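Local coordinates for protein nuclear RNA export factor 2 (Drosophila melanogaster, PDB 6MRK) that acts with Panx, Piwi and Nxt1 in cotranscriptional transposon silencing in the ovary, the chain here being its NTF2-like domain, at residues Q2-C7 with L112-M117. Residues are numbered along the deposited sequence; the frame is centred on the assembly and turned at random.
Sequences QKNFLC and LQTDVM
Phe-5 is tied to both Thr-114 and Val-116 through its backbone: its N donates to Thr-114 O at 2.9 Å, nearly straight, and its O accepts from Val-116 N at 3.2 Å. Cys-7 N adds a more bent bond to Val-116 O. Two side-chain amides carry the pairing beyond the regular bridge. Asn-4, with CG anti to its carbonyl carbon (chi1 -65°), turns OD1 back to Thr-114 N at 2.9 Å, the donor standing above the amide plane; a short amide suits this stand-in for a backbone carbonyl. The extended Gln-113 is long enough for OE1 to accept a long, bent hydrogen bond (3.3 Å) from Lys-3 N, which lies in the carbonyl plane on a lone pair. The short, weakly bonded strand 5-6 lies parallel to 104-119 at the edge of this chain's sheet in the NTF2-like fold, whose helix 12-27 packs on Thr-114 and Val-116. On that helix side, the branched Leu-6 lays CD1 beside Val-116 CG2 at 3.6 Å. On the opposite face, beside Asp-115, the Phe-5 ring meets Met-117 SD in an oblique Met-aromatic contact, its CD2 4.1 Å from the sulfur. A carboxylate suits buried Asp-115: OD1 salt-bridges a basic side chain and OD2, 3.6 Å from Phe-5 CB, hydrogen-bonds a polar one, both on another protein's chain.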
# COMPACT_ATOMS: atom_id res chain seq x y z
N GLN A 2 -10.83 -15.95 1.33
CA GLN A 2 -9.43 -15.45 1.06
C GLN A 2 -9.03 -15.70 -0.40
O GLN A 2 -8.88 -16.88 -0.77
CB GLN A 2 -8.43 -16.18 1.95
CG GLN A 2 -8.62 -15.92 3.43
CD GLN A 2 -7.34 -16.16 4.19
OE1 GLN A 2 -6.57 -17.06 3.85
NE2 GLN A 2 -7.08 -15.34 5.19
N LYS A 3 -8.83 -14.64 -1.19
CA LYS A 3 -8.29 -14.75 -2.58
C LYS A 3 -6.99 -13.94 -2.71
O LYS A 3 -6.94 -12.78 -2.26
CB LYS A 3 -9.30 -14.30 -3.65
CG LYS A 3 -9.27 -15.21 -4.86
CD LYS A 3 -9.92 -14.68 -6.10
CE LYS A 3 -11.41 -14.49 -5.92
NZ LYS A 3 -12.11 -15.73 -5.51
N ASN A 4 -5.98 -14.57 -3.31
CA ASN A 4 -4.69 -13.94 -3.66
C ASN A 4 -4.74 -13.62 -5.16
O ASN A 4 -5.29 -14.43 -5.91
CB ASN A 4 -3.50 -14.83 -3.32
CG ASN A 4 -3.35 -15.07 -1.84
OD1 ASN A 4 -3.71 -14.22 -1.04
ND2 ASN A 4 -2.83 -16.22 -1.46
N PHE A 5 -4.18 -12.49 -5.56
CA PHE A 5 -4.00 -12.14 -6.99
C PHE A 5 -2.53 -12.40 -7.38
O PHE A 5 -1.61 -12.18 -6.56
CB PHE A 5 -4.47 -10.71 -7.22
CG PHE A 5 -4.37 -10.30 -8.66
CD1 PHE A 5 -5.17 -10.90 -9.62
CD2 PHE A 5 -3.44 -9.36 -9.07
CE1 PHE A 5 -5.05 -10.56 -10.95
CE2 PHE A 5 -3.32 -9.03 -10.41
CZ PHE A 5 -4.12 -9.63 -11.35
N LEU A 6 -2.34 -12.91 -8.60
CA LEU A 6 -1.01 -13.14 -9.21
C LEU A 6 -1.00 -12.58 -10.64
O LEU A 6 -1.62 -13.15 -11.51
CB LEU A 6 -0.68 -14.63 -9.20
CG LEU A 6 0.80 -14.96 -9.14
CD1 LEU A 6 1.54 -14.01 -8.22
CD2 LEU A 6 0.99 -16.38 -8.68
N CYS A 7 -0.31 -11.46 -10.80
CA CYS A 7 0.20 -10.84 -12.04
C CYS A 7 0.54 -11.86 -13.13
O CYS A 7 -0.02 -11.80 -14.23
CB CYS A 7 1.51 -10.16 -11.63
SG CYS A 7 1.83 -8.63 -12.50
N LEU A 112 -2.84 -13.93 5.58
CA LEU A 112 -2.27 -12.96 4.61
C LEU A 112 -2.95 -13.11 3.26
O LEU A 112 -2.95 -14.23 2.73
CB LEU A 112 -0.77 -13.20 4.45
CG LEU A 112 0.09 -12.89 5.66
CD1 LEU A 112 1.55 -13.09 5.28
CD2 LEU A 112 -0.15 -11.48 6.20
N GLN A 113 -3.40 -11.99 2.70
CA GLN A 113 -3.93 -11.92 1.32
C GLN A 113 -2.98 -11.07 0.49
O GLN A 113 -2.63 -9.96 0.93
CB GLN A 113 -5.36 -11.42 1.34
CG GLN A 113 -6.31 -12.49 1.86
CD GLN A 113 -7.73 -12.03 1.98
OE1 GLN A 113 -8.61 -12.46 1.24
NE2 GLN A 113 -7.96 -11.15 2.95
N THR A 114 -2.60 -11.61 -0.67
CA THR A 114 -1.49 -11.19 -1.55
C THR A 114 -2.11 -10.56 -2.79
O THR A 114 -3.16 -11.03 -3.26
CB THR A 114 -0.60 -12.41 -1.81
OG1 THR A 114 0.50 -12.18 -0.93
CG2 THR A 114 -0.16 -12.63 -3.25
N ASP A 115 -1.48 -9.53 -3.33
CA ASP A 115 -1.83 -9.00 -4.67
C ASP A 115 -0.53 -8.62 -5.36
O ASP A 115 0.01 -7.57 -5.01
CB ASP A 115 -2.77 -7.79 -4.60
CG ASP A 115 -4.14 -8.07 -4.01
OD1 ASP A 115 -4.21 -8.20 -2.77
OD2 ASP A 115 -5.12 -8.17 -4.80
N VAL A 116 -0.03 -9.43 -6.28
CA VAL A 116 1.14 -9.04 -7.12
C VAL A 116 0.59 -8.32 -8.34
O VAL A 116 -0.20 -8.91 -9.05
CB VAL A 116 2.02 -10.24 -7.53
CG1 VAL A 116 3.22 -9.76 -8.33
CG2 VAL A 116 2.46 -11.06 -6.33
N MET A 117 0.97 -7.07 -8.56
CA MET A 117 0.24 -6.18 -9.50
C MET A 117 1.09 -5.90 -10.74
O MET A 117 0.49 -5.62 -11.78
CB MET A 117 -0.15 -4.87 -8.83
CG MET A 117 -0.90 -5.05 -7.52
SD MET A 117 -2.63 -5.62 -7.66
CE MET A 117 -3.25 -4.59 -9.00